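Local coordinates for D-mannonate dehydratase (Streptococcus suis, PDB 3BDK), which probably catalyses the metal-dependent dehydration of D-mannonate to 2-dehydro-3-deoxy-D-gluconate in the interconversion of pentoses and glucuronate, at residues M21-R26 with P43-I48; S326-H331 with P343-Y348; D91-K96 with C122-P127; M126-W131 with A180-Y185. One frame throughout, in Å; residues are numbered along the deposited sequence.

Overall arrangement
All four contacts are largely buried, and they lie round the bound D-mannose of a xylose isomerase-like TIM barrel. Contacts 1 and 2 adjoin, their centres about 11 Å apart, and Ser24 meets Ser326 and Leu327 where loop 21-26 bridges strands 47-50 and 327-328. Contacts 3 and 4 share Met126 and Pro127 across the chain's centre from contact 1 and bring in helices 90-93 and 176-187. Chemistry follows place: contact 1 is backbone bonding with methionine packing, contact 2 is charged and holds manganese, contact 3 fixes one lysine over an aromatic face, and contact 4, farthest from the centre, is apolar. Pro343 of contact 2 packs on Trp131 of contact 4.

Contact 1: residues M21-R26 with P43-I48. With DNO (D-mannose), chain C.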
# COMPACT_ATOMS: atom_id res chain seq x y z
N MET A 21 1.02 13.19 -11.56
CA MET A 21 0.62 11.81 -11.82
C MET A 21 -0.66 11.50 -11.05
O MET A 21 -0.74 11.71 -9.84
CB MET A 21 1.72 10.86 -11.36
CG MET A 21 1.32 9.38 -11.31
SD MET A 21 1.86 8.47 -9.83
CE MET A 21 3.64 8.75 -9.85
N LYS A 22 -1.64 10.94 -11.75
CA LYS A 22 -2.92 10.68 -11.15
C LYS A 22 -3.17 9.19 -10.97
O LYS A 22 -3.52 8.48 -11.91
CB LYS A 22 -4.03 11.38 -11.95
CG LYS A 22 -3.82 12.91 -12.03
CD LYS A 22 -4.71 13.59 -13.09
CE LYS A 22 -6.20 13.50 -12.71
NZ LYS A 22 -7.08 14.31 -13.60
N MET A 23 -3.02 8.71 -9.74
CA MET A 23 -3.23 7.30 -9.44
C MET A 23 -4.57 6.87 -9.99
O MET A 23 -5.55 7.57 -9.83
CB MET A 23 -3.15 7.06 -7.94
CG MET A 23 -2.30 5.84 -7.55
SD MET A 23 -0.54 5.98 -7.94
CE MET A 23 -0.23 7.67 -7.41
N SER A 24 -4.60 5.72 -10.65
CA SER A 24 -5.79 5.24 -11.36
C SER A 24 -5.98 3.76 -11.13
O SER A 24 -5.20 3.17 -10.41
CB SER A 24 -5.67 5.55 -12.83
OG SER A 24 -5.35 6.92 -12.98
N PHE A 25 -6.99 3.16 -11.74
CA PHE A 25 -7.41 1.83 -11.34
C PHE A 25 -8.45 1.29 -12.33
O PHE A 25 -9.43 1.97 -12.63
CB PHE A 25 -8.03 1.91 -9.94
CG PHE A 25 -7.86 0.69 -9.10
CD1 PHE A 25 -8.90 -0.20 -8.93
CD2 PHE A 25 -6.67 0.46 -8.41
CE1 PHE A 25 -8.76 -1.32 -8.12
CE2 PHE A 25 -6.52 -0.67 -7.60
CZ PHE A 25 -7.56 -1.55 -7.46
N ARG A 26 -8.25 0.08 -12.82
CA ARG A 26 -9.15 -0.43 -13.85
C ARG A 26 -10.46 -0.89 -13.26
O ARG A 26 -10.48 -1.57 -12.23
CB ARG A 26 -8.49 -1.58 -14.62
CG ARG A 26 -9.21 -1.93 -15.91
CD ARG A 26 -8.34 -2.80 -16.76
NE ARG A 26 -9.04 -3.35 -17.92
CZ ARG A 26 -8.42 -3.98 -18.91
NH1 ARG A 26 -7.10 -4.13 -18.86
NH2 ARG A 26 -9.10 -4.46 -19.95
N PRO A 43 -6.89 5.43 -0.61
CA PRO A 43 -6.32 6.77 -0.45
C PRO A 43 -5.71 7.23 -1.76
O PRO A 43 -5.22 6.40 -2.53
CB PRO A 43 -5.19 6.55 0.56
CG PRO A 43 -5.56 5.35 1.30
CD PRO A 43 -6.34 4.48 0.37
N GLY A 44 -5.78 8.54 -2.01
CA GLY A 44 -5.15 9.17 -3.17
C GLY A 44 -5.63 8.76 -4.56
O GLY A 44 -5.18 9.32 -5.57
N MET A 45 -6.53 7.79 -4.61
CA MET A 45 -7.00 7.24 -5.87
C MET A 45 -7.90 8.24 -6.56
O MET A 45 -8.89 8.69 -5.97
CB MET A 45 -7.77 5.95 -5.62
CG MET A 45 -8.24 5.25 -6.88
SD MET A 45 -6.89 4.86 -8.00
CE MET A 45 -6.09 3.51 -7.15
N GLN A 46 -7.56 8.57 -7.80
CA GLN A 46 -8.29 9.59 -8.58
C GLN A 46 -8.94 9.02 -9.83
O GLN A 46 -10.17 9.05 -9.98
CB GLN A 46 -7.35 10.73 -8.98
CG GLN A 46 -6.51 11.32 -7.88
CD GLN A 46 -6.01 12.71 -8.23
OE1 GLN A 46 -6.76 13.52 -8.77
NE2 GLN A 46 -4.75 12.99 -7.94
N GLY A 47 -8.10 8.51 -10.73
CA GLY A 47 -8.52 8.09 -12.05
C GLY A 47 -9.14 6.71 -12.04
O GLY A 47 -8.72 5.83 -11.29
N ILE A 48 -10.15 6.53 -12.87
CA ILE A 48 -10.62 5.21 -13.14
C ILE A 48 -10.12 4.87 -14.56
O ILE A 48 -9.64 5.76 -15.28
CB ILE A 48 -12.16 5.12 -12.93
CG1 ILE A 48 -12.58 3.71 -12.51
CG2 ILE A 48 -12.92 5.58 -14.16
CD1 ILE A 48 -13.88 3.68 -11.72
C1 DNO C . -3.10 -8.47 -19.52
C2 DNO C . -3.96 -7.40 -18.82
C3 DNO C . -5.49 -7.53 -19.08
C4 DNO C . -6.08 -7.53 -20.53
C5 DNO C . -5.46 -6.60 -21.62
C6 DNO C . -6.53 -6.24 -22.65
O1 DNO C . -1.91 -8.60 -19.23
O2 DNO C . -3.47 -6.08 -19.12
O3 DNO C . -6.15 -6.47 -18.38
O4 DNO C . -6.16 -8.89 -21.00
O5 DNO C . -4.92 -5.38 -21.09
O6 DNO C . -6.42 -7.11 -23.78
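Met23 O is gripped by two consecutive backbone N-H groups of the facing segment. Gly47 N reaches Met23 O at 2.9 Å and Gln46 N lies 3.0 Å from Met23 O, one oxygen taking both. This pairing joins loop 21-26 to strand 47-50 of the TIM barrel. Just beyond it, Ser24 CA lies 3.0 Å from Gly47 O in a CA-H...O contact. Ser24 OG turns back to its own segment and bonds to Lys22 O at 2.6 Å. Met45 starts with CG anti to the backbone N (chi1 -176°) and then bends at both later torsions, which curls the thioether onto the other segment. Its SD sits 3.4 Å from Ser24 O, and its CE touches CD2 of Phe25 at 3.4 Å. The two side chains cross at about a right angle, a Met-aromatic contact with the sulfur oblique to the ring. Lys22 passes across Gln46, with its ammonium group paired to Glu79. At the far end Arg26, extended from CG to NE, brings NH1 within 2.6 Å of O3 of the bound D-mannose and makes a weak hydrogen bond to O5. Met23 O thus joins the two segments, with sulfur packing beside it, while the backbones of Lys22 and Ser24 pair with Gly325 and Leu327 and the guanidinium is directed into the sugar pocket.

Contact 2: residues S326-H331 with P343-Y348. With MN (manganese (II) ion), chain D; DNO (D-mannose), chain C.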
# COMPACT_ATOMS: atom_id res chain seq x y z
N SER A 326 -1.72 9.34 -16.03
CA SER A 326 -2.09 8.48 -14.92
C SER A 326 -1.31 7.15 -14.84
O SER A 326 -1.14 6.43 -15.83
CB SER A 326 -3.58 8.19 -15.00
OG SER A 326 -3.82 7.12 -15.89
N LEU A 327 -0.83 6.84 -13.64
CA LEU A 327 -0.19 5.56 -13.37
C LEU A 327 -1.16 4.58 -12.73
O LEU A 327 -2.03 4.98 -11.95
CB LEU A 327 1.04 5.75 -12.48
CG LEU A 327 1.71 4.47 -11.97
CD1 LEU A 327 3.19 4.69 -11.73
CD2 LEU A 327 1.02 3.98 -10.70
N ARG A 328 -1.01 3.30 -13.06
CA ARG A 328 -1.97 2.29 -12.64
C ARG A 328 -1.26 1.02 -12.16
O ARG A 328 -0.55 0.37 -12.93
CB ARG A 328 -2.93 1.95 -13.78
CG ARG A 328 -3.77 0.70 -13.54
CD ARG A 328 -4.33 0.16 -14.84
NE ARG A 328 -4.51 -1.29 -14.80
CZ ARG A 328 -4.72 -2.05 -15.87
NH1 ARG A 328 -4.77 -1.50 -17.07
NH2 ARG A 328 -4.87 -3.36 -15.73
N PRO A 329 -1.45 0.68 -10.89
CA PRO A 329 -1.17 -0.67 -10.40
C PRO A 329 -1.86 -1.73 -11.25
O PRO A 329 -3.08 -1.88 -11.18
CB PRO A 329 -1.76 -0.66 -8.99
CG PRO A 329 -2.85 0.35 -9.06
CD PRO A 329 -2.38 1.41 -10.01
N ASP A 330 -1.09 -2.46 -12.04
CA ASP A 330 -1.60 -3.62 -12.77
C ASP A 330 -1.83 -4.80 -11.83
O ASP A 330 -2.01 -4.62 -10.62
CB ASP A 330 -0.64 -4.02 -13.89
CG ASP A 330 -1.34 -4.21 -15.22
OD1 ASP A 330 -2.54 -4.56 -15.21
OD2 ASP A 330 -0.70 -4.01 -16.27
N HIS A 331 -1.84 -6.00 -12.39
CA HIS A 331 -2.31 -7.18 -11.67
C HIS A 331 -1.86 -7.16 -10.21
O HIS A 331 -0.83 -6.58 -9.88
CB HIS A 331 -1.82 -8.46 -12.35
CG HIS A 331 -2.06 -8.49 -13.83
ND1 HIS A 331 -1.56 -7.53 -14.68
CD2 HIS A 331 -2.75 -9.36 -14.61
CE1 HIS A 331 -1.93 -7.81 -15.92
NE2 HIS A 331 -2.65 -8.91 -15.90
N PRO A 343 -8.35 -12.62 -14.26
CA PRO A 343 -6.90 -12.72 -14.09
C PRO A 343 -6.30 -12.17 -12.78
O PRO A 343 -6.36 -12.87 -11.76
CB PRO A 343 -6.40 -11.96 -15.32
CG PRO A 343 -7.51 -12.38 -16.43
CD PRO A 343 -8.67 -13.03 -15.64
N GLY A 344 -5.72 -10.98 -12.81
CA GLY A 344 -5.06 -10.45 -11.62
C GLY A 344 -5.80 -9.24 -11.11
O GLY A 344 -5.20 -8.24 -10.72
N TYR A 345 -7.12 -9.34 -11.09
CA TYR A 345 -7.92 -8.14 -10.96
C TYR A 345 -8.75 -7.97 -9.69
O TYR A 345 -9.47 -6.98 -9.58
CB TYR A 345 -8.74 -7.91 -12.24
CG TYR A 345 -7.88 -7.28 -13.32
CD1 TYR A 345 -7.28 -8.06 -14.31
CD2 TYR A 345 -7.64 -5.90 -13.33
CE1 TYR A 345 -6.49 -7.48 -15.28
CE2 TYR A 345 -6.84 -5.32 -14.29
CZ TYR A 345 -6.27 -6.12 -15.26
OH TYR A 345 -5.49 -5.54 -16.22
N GLY A 346 -8.59 -8.86 -8.71
CA GLY A 346 -9.14 -8.59 -7.39
C GLY A 346 -8.72 -7.23 -6.85
O GLY A 346 -7.77 -6.61 -7.36
N LEU A 347 -9.40 -6.77 -5.81
CA LEU A 347 -9.23 -5.40 -5.32
C LEU A 347 -8.04 -5.23 -4.40
O LEU A 347 -7.39 -4.18 -4.40
CB LEU A 347 -10.51 -4.93 -4.63
CG LEU A 347 -10.48 -3.71 -3.69
CD1 LEU A 347 -10.41 -2.41 -4.45
CD2 LEU A 347 -11.72 -3.75 -2.83
N TYR A 348 -7.73 -6.27 -3.62
CA TYR A 348 -6.82 -6.15 -2.47
C TYR A 348 -5.38 -5.83 -2.81
O TYR A 348 -4.91 -4.71 -2.56
CB TYR A 348 -6.91 -7.38 -1.60
CG TYR A 348 -8.32 -7.71 -1.16
CD1 TYR A 348 -9.21 -6.70 -0.81
CD2 TYR A 348 -8.74 -9.02 -1.07
CE1 TYR A 348 -10.50 -6.98 -0.39
CE2 TYR A 348 -10.04 -9.33 -0.65
CZ TYR A 348 -10.91 -8.30 -0.31
OH TYR A 348 -12.18 -8.59 0.10
MN MN D . -1.69 -4.59 -18.43
C1 DNO C . -3.10 -8.47 -19.52
C2 DNO C . -3.96 -7.40 -18.82
C3 DNO C . -5.49 -7.53 -19.08
C4 DNO C . -6.08 -7.53 -20.53
C5 DNO C . -5.46 -6.60 -21.62
C6 DNO C . -6.53 -6.24 -22.65
O1 DNO C . -1.91 -8.60 -19.23
O2 DNO C . -3.47 -6.08 -19.12
O3 DNO C . -6.15 -6.47 -18.38
O4 DNO C . -6.16 -8.89 -21.00
O5 DNO C . -4.92 -5.38 -21.09
O6 DNO C . -6.42 -7.11 -23.78
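Arg328 and Tyr345 cross at about a right angle, with guanidinium and ring planes 42° apart and NH2 of Arg328 at the edge of the phenol, in the ring's plane. The modelled NH2-to-OH separation is too short to be trusted, and so is that from Tyr345 OH to O3 of D-mannose, but both place the hydroxyl between arginine and sugar. Asp330 approaches the same phenol with its carboxylate turned 70° from the ring. Its OD1 makes a salt bridge to Arg328 NH2 at 2.7 Å, and its OD2 binds manganese at 2.4 Å. Strand 327-328 ends here, at the C-terminal mouth of the TIM barrel, where His219 and His286 complete the protein's share of the metal site and O2 of the sugar lies 2.4 Å from the manganese. The His331 ring lies at 48° to that of Tyr345, centroids 5.2 Å apart, with CE1 of Tyr345 over one face of the imidazole. Sugar atom O1 meets the imidazole at its edge, 3.4 Å from His331 CE1. The backbones also meet, His331 CA lying 3.2 Å from Gly344 O in a CA-H...O contact. Tyr28 packs edge-to-face with Tyr345, and Arg328 has a second acidic partner in Glu84.

Contact 3: residues D91-K96 with C122-P127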
# COMPACT_ATOMS: atom_id res chain seq x y z
N ASP A 91 -8.31 -8.84 -38.14
CA ASP A 91 -8.21 -8.49 -39.55
C ASP A 91 -7.34 -7.27 -39.79
O ASP A 91 -6.69 -7.17 -40.83
CB ASP A 91 -9.60 -8.28 -40.16
CG ASP A 91 -10.39 -9.57 -40.29
OD1 ASP A 91 -9.77 -10.63 -40.51
OD2 ASP A 91 -11.64 -9.50 -40.17
N ILE A 92 -7.33 -6.33 -38.85
CA ILE A 92 -6.41 -5.20 -38.96
C ILE A 92 -4.98 -5.67 -38.70
O ILE A 92 -4.07 -5.33 -39.46
CB ILE A 92 -6.75 -4.01 -38.04
CG1 ILE A 92 -8.11 -3.41 -38.42
CG2 ILE A 92 -5.66 -2.93 -38.13
CD1 ILE A 92 -8.73 -2.53 -37.35
N LYS A 93 -4.81 -6.46 -37.64
CA LYS A 93 -3.52 -7.02 -37.27
C LYS A 93 -2.92 -7.85 -38.41
O LYS A 93 -1.71 -7.78 -38.66
CB LYS A 93 -3.64 -7.87 -35.99
CG LYS A 93 -3.66 -7.12 -34.65
CD LYS A 93 -3.99 -8.08 -33.50
CE LYS A 93 -4.09 -7.39 -32.15
NZ LYS A 93 -4.69 -8.25 -31.09
N GLN A 94 -3.77 -8.62 -39.10
CA GLN A 94 -3.35 -9.47 -40.22
C GLN A 94 -3.21 -8.74 -41.57
O GLN A 94 -2.75 -9.33 -42.55
CB GLN A 94 -4.35 -10.62 -40.40
CG GLN A 94 -4.11 -11.82 -39.53
CD GLN A 94 -5.34 -12.72 -39.46
OE1 GLN A 94 -5.30 -13.89 -39.86
NE2 GLN A 94 -6.44 -12.19 -38.94
N GLY A 95 -3.60 -7.47 -41.61
CA GLY A 95 -3.62 -6.70 -42.86
C GLY A 95 -4.52 -7.23 -43.98
O GLY A 95 -4.19 -7.11 -45.17
N LYS A 96 -5.66 -7.81 -43.61
CA LYS A 96 -6.60 -8.34 -44.61
C LYS A 96 -7.41 -7.20 -45.30
O LYS A 96 -7.54 -6.11 -44.73
CB LYS A 96 -7.50 -9.42 -43.97
CG LYS A 96 -6.72 -10.61 -43.39
CD LYS A 96 -7.62 -11.59 -42.65
CE LYS A 96 -8.16 -12.68 -43.58
NZ LYS A 96 -9.57 -13.07 -43.26
N CYS A 122 -5.31 3.27 -24.39
CA CYS A 122 -4.43 2.10 -24.46
C CYS A 122 -5.05 1.07 -25.43
O CYS A 122 -6.25 1.09 -25.68
CB CYS A 122 -4.20 1.51 -23.05
SG CYS A 122 -3.19 -0.07 -22.93
N TYR A 123 -4.20 0.19 -25.98
CA TYR A 123 -4.59 -0.85 -26.96
C TYR A 123 -3.31 -1.63 -27.30
O TYR A 123 -2.21 -1.11 -27.12
CB TYR A 123 -5.12 -0.20 -28.25
CG TYR A 123 -4.03 0.52 -28.99
CD1 TYR A 123 -3.41 -0.05 -30.11
CD2 TYR A 123 -3.55 1.74 -28.51
CE1 TYR A 123 -2.36 0.61 -30.75
CE2 TYR A 123 -2.51 2.40 -29.15
CZ TYR A 123 -1.92 1.82 -30.26
OH TYR A 123 -0.90 2.50 -30.87
N ASN A 124 -3.45 -2.85 -27.82
CA ASN A 124 -2.28 -3.66 -28.22
C ASN A 124 -2.22 -4.01 -29.71
O ASN A 124 -3.16 -3.74 -30.45
CB ASN A 124 -2.18 -4.95 -27.40
CG ASN A 124 -3.02 -6.07 -27.96
OD1 ASN A 124 -2.91 -6.43 -29.13
ND2 ASN A 124 -3.87 -6.65 -27.12
N PHE A 125 -1.10 -4.61 -30.12
CA PHE A 125 -0.94 -5.13 -31.48
C PHE A 125 -0.29 -6.51 -31.42
O PHE A 125 0.82 -6.74 -31.91
CB PHE A 125 -0.14 -4.16 -32.35
CG PHE A 125 -0.62 -4.09 -33.78
CD1 PHE A 125 -1.62 -3.19 -34.14
CD2 PHE A 125 -0.09 -4.94 -34.75
CE1 PHE A 125 -2.07 -3.13 -35.46
CE2 PHE A 125 -0.53 -4.88 -36.08
CZ PHE A 125 -1.52 -3.97 -36.43
N MET A 126 -1.02 -7.44 -30.81
CA MET A 126 -0.50 -8.73 -30.46
C MET A 126 -1.35 -9.80 -31.12
O MET A 126 -2.52 -10.00 -30.76
CB MET A 126 -0.53 -8.89 -28.95
CG MET A 126 0.59 -9.76 -28.38
SD MET A 126 0.40 -10.10 -26.61
CE MET A 126 -0.12 -8.49 -26.00
N PRO A 127 -0.79 -10.49 -32.10
CA PRO A 127 -1.51 -11.55 -32.77
C PRO A 127 -2.14 -12.48 -31.76
O PRO A 127 -1.53 -12.75 -30.73
CB PRO A 127 -0.41 -12.29 -33.51
CG PRO A 127 0.61 -11.24 -33.80
CD PRO A 127 0.56 -10.29 -32.67
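Lys93 lays its aliphatic chain over one face of the Phe125 ring and ends on the backbone beyond it. CG stands 4.0 Å from the centroid of the Phe125 ring, only 8° off the normal, a CH-pi contact almost over the centre. The two side chains slide past each other in opposite directions, and the tip of the ring reaches the helix backbone, with Phe125 CZ 3.7 Å from Lys93 CA. From CG onward the lysine is fully extended, which carries NZ past the ring to Met126 O at 2.8 Å. The donor stands above the carbonyl plane, 48° out of it, and does not use a lone-pair direction. A weak bond of 3.2 Å joins Lys93 NZ to Asn124 OD1. That same amide oxygen accepts Met126 N at 2.7 Å, closing an Asx turn that bends the chain after strand 120-123 and presents OD1 and Met126 O together to the ammonium group. In the next shell, Asn124 ND2 is hydrogen-bonded to Asp130 of the sugar pocket. Weak, long ion pairs from Lys93 to Glu90 and Asp130 would probably help to balance the buried charge. On the helix side, a Schellman motif with Gly95 in positive phi closes the helix. Phe125 packs on Leu194 and Leu198 of helix 191-210, Ile92 touches that helix and helix 99-114, and Tyr185 of helix 176-187 packs against Lys93, while strand 120-123 lies between strands 79-84 and 215-218 of the barrel.

Contact 4: residues M126-W131 with A180-Y185; sequences MPVFDW and AIIENY. With DNO (D-mannose), chain C.
The loop that follows strand 120-123 and carries Asp130 and Trp131 of the sugar pocket rests its first turn on helix 176-187. Pro127 meets Tyr185 face on: CB of the proline stands over the centre of the phenol face, 3.4 Å from the ring centroid and 12° off the normal, a CH-pi contact. CG of Pro127 lies over the CE2 side, and the two side chains cross at about a right angle. Val128 takes the neighbouring place along the helix. Its CG2 lies 3.7 Å from Tyr185 CD1, obliquely to the ring, and its CG1, anti to the backbone N (chi1 -164°), meets CG1 of Ile182 at 4.1 Å. The same methyl also sits over the Phe129 ring. The positive phi of Val128, with a weak bond from Phe129 N to Pro127 O, fits a gamma turn, consistent with a turn of the loop toward the pocket. There Trp131 NE1 comes within 2.9 Å of O4 of D-mannose, at the edge of the indole, and Asp130 OD1 is likewise 2.9 Å from O6 of the sugar. The hydroxyl of Tyr185 bonds to Glu90, so the ring is held at its OH as well as packed on its face. No hydrogen bond joins the two segments: between them the contact is apolar, while Asp130 and Trp131 face the sugar.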
# COMPACT_ATOMS: atom_id res chain seq x y z
N MET A 126 -1.02 -7.44 -30.81
CA MET A 126 -0.50 -8.73 -30.46
C MET A 126 -1.35 -9.80 -31.12
O MET A 126 -2.52 -10.00 -30.76
CB MET A 126 -0.53 -8.89 -28.95
CG MET A 126 0.59 -9.76 -28.38
SD MET A 126 0.40 -10.10 -26.61
CE MET A 126 -0.12 -8.49 -26.00
N PRO A 127 -0.79 -10.49 -32.10
CA PRO A 127 -1.51 -11.55 -32.77
C PRO A 127 -2.14 -12.48 -31.76
O PRO A 127 -1.53 -12.75 -30.73
CB PRO A 127 -0.41 -12.29 -33.51
CG PRO A 127 0.61 -11.24 -33.80
CD PRO A 127 0.56 -10.29 -32.67
N VAL A 128 -3.37 -12.91 -32.06
CA VAL A 128 -4.08 -14.00 -31.39
C VAL A 128 -4.54 -13.72 -29.95
O VAL A 128 -5.73 -13.55 -29.71
CB VAL A 128 -3.29 -15.34 -31.48
CG1 VAL A 128 -4.20 -16.50 -31.15
CG2 VAL A 128 -2.72 -15.53 -32.85
N PHE A 129 -3.60 -13.69 -29.00
CA PHE A 129 -3.92 -13.49 -27.59
C PHE A 129 -3.42 -12.13 -27.14
O PHE A 129 -2.54 -11.56 -27.78
CB PHE A 129 -3.22 -14.54 -26.71
CG PHE A 129 -3.25 -15.94 -27.28
CD1 PHE A 129 -2.18 -16.42 -28.02
CD2 PHE A 129 -4.34 -16.77 -27.06
CE1 PHE A 129 -2.20 -17.71 -28.56
CE2 PHE A 129 -4.37 -18.05 -27.59
CZ PHE A 129 -3.29 -18.53 -28.34
N ASP A 130 -3.97 -11.62 -26.03
CA ASP A 130 -3.46 -10.38 -25.42
C ASP A 130 -2.50 -10.62 -24.25
O ASP A 130 -1.88 -9.68 -23.73
CB ASP A 130 -4.61 -9.50 -24.98
CG ASP A 130 -5.57 -9.21 -26.09
OD1 ASP A 130 -6.80 -9.17 -25.79
OD2 ASP A 130 -5.10 -9.04 -27.26
N TRP A 131 -2.41 -11.87 -23.84
CA TRP A 131 -1.44 -12.31 -22.85
C TRP A 131 -1.51 -13.83 -22.80
O TRP A 131 -2.46 -14.44 -23.30
CB TRP A 131 -1.74 -11.69 -21.48
CG TRP A 131 -3.14 -11.93 -21.01
CD1 TRP A 131 -4.22 -11.13 -21.24
CD2 TRP A 131 -3.63 -13.05 -20.27
NE1 TRP A 131 -5.35 -11.68 -20.67
CE2 TRP A 131 -5.01 -12.86 -20.07
CE3 TRP A 131 -3.02 -14.21 -19.75
CZ2 TRP A 131 -5.81 -13.77 -19.36
CZ3 TRP A 131 -3.83 -15.12 -19.04
CH2 TRP A 131 -5.20 -14.89 -18.86
N ALA A 180 -6.94 -21.72 -37.79
CA ALA A 180 -6.58 -21.13 -39.08
C ALA A 180 -6.02 -19.71 -38.98
O ALA A 180 -5.32 -19.24 -39.88
CB ALA A 180 -7.78 -21.16 -40.02
N ILE A 181 -6.34 -19.02 -37.89
CA ILE A 181 -5.76 -17.70 -37.62
C ILE A 181 -4.29 -17.88 -37.24
O ILE A 181 -3.41 -17.09 -37.64
CB ILE A 181 -6.55 -16.98 -36.51
CG1 ILE A 181 -7.91 -16.53 -37.05
CG2 ILE A 181 -5.79 -15.78 -35.99
CD1 ILE A 181 -8.96 -16.23 -36.00
N ILE A 182 -4.04 -18.95 -36.48
CA ILE A 182 -2.70 -19.30 -36.03
C ILE A 182 -1.88 -19.78 -37.22
O ILE A 182 -0.76 -19.32 -37.42
CB ILE A 182 -2.75 -20.31 -34.85
CG1 ILE A 182 -3.24 -19.61 -33.57
CG2 ILE A 182 -1.39 -20.90 -34.60
CD1 ILE A 182 -4.07 -20.49 -32.66
N GLU A 183 -2.45 -20.66 -38.04
CA GLU A 183 -1.80 -21.07 -39.29
C GLU A 183 -1.37 -19.87 -40.14
O GLU A 183 -0.21 -19.81 -40.59
CB GLU A 183 -2.64 -22.08 -40.08
CG GLU A 183 -3.04 -23.32 -39.26
CD GLU A 183 -3.38 -24.56 -40.11
OE1 GLU A 183 -3.75 -25.60 -39.50
OE2 GLU A 183 -3.26 -24.50 -41.36
N ASN A 184 -2.29 -18.91 -40.33
CA ASN A 184 -1.98 -17.71 -41.12
C ASN A 184 -0.78 -16.91 -40.60
O ASN A 184 0.16 -16.68 -41.34
CB ASN A 184 -3.22 -16.82 -41.33
CG ASN A 184 -2.99 -15.72 -42.39
OD1 ASN A 184 -2.63 -16.00 -43.53
ND2 ASN A 184 -3.18 -14.47 -41.99
N TYR A 185 -0.81 -16.53 -39.32
CA TYR A 185 0.30 -15.83 -38.64
C TYR A 185 1.62 -16.59 -38.69
O TYR A 185 2.67 -16.01 -39.01
CB TYR A 185 -0.05 -15.58 -37.17
CG TYR A 185 -0.83 -14.31 -36.89
CD1 TYR A 185 -2.08 -14.36 -36.28
CD2 TYR A 185 -0.32 -13.06 -37.23
CE1 TYR A 185 -2.80 -13.21 -36.02
CE2 TYR A 185 -1.04 -11.91 -36.98
CZ TYR A 185 -2.27 -11.99 -36.37
OH TYR A 185 -2.97 -10.83 -36.12
C1 DNO C . -3.10 -8.47 -19.52
C2 DNO C . -3.96 -7.40 -18.82
C3 DNO C . -5.49 -7.53 -19.08
C4 DNO C . -6.08 -7.53 -20.53
C5 DNO C . -5.46 -6.60 -21.62
C6 DNO C . -6.53 -6.24 -22.65
O1 DNO C . -1.91 -8.60 -19.23
O2 DNO C . -3.47 -6.08 -19.12
O3 DNO C . -6.15 -6.47 -18.38
O4 DNO C . -6.16 -8.89 -21.00
O5 DNO C . -4.92 -5.38 -21.09
O6 DNO C . -6.42 -7.11 -23.78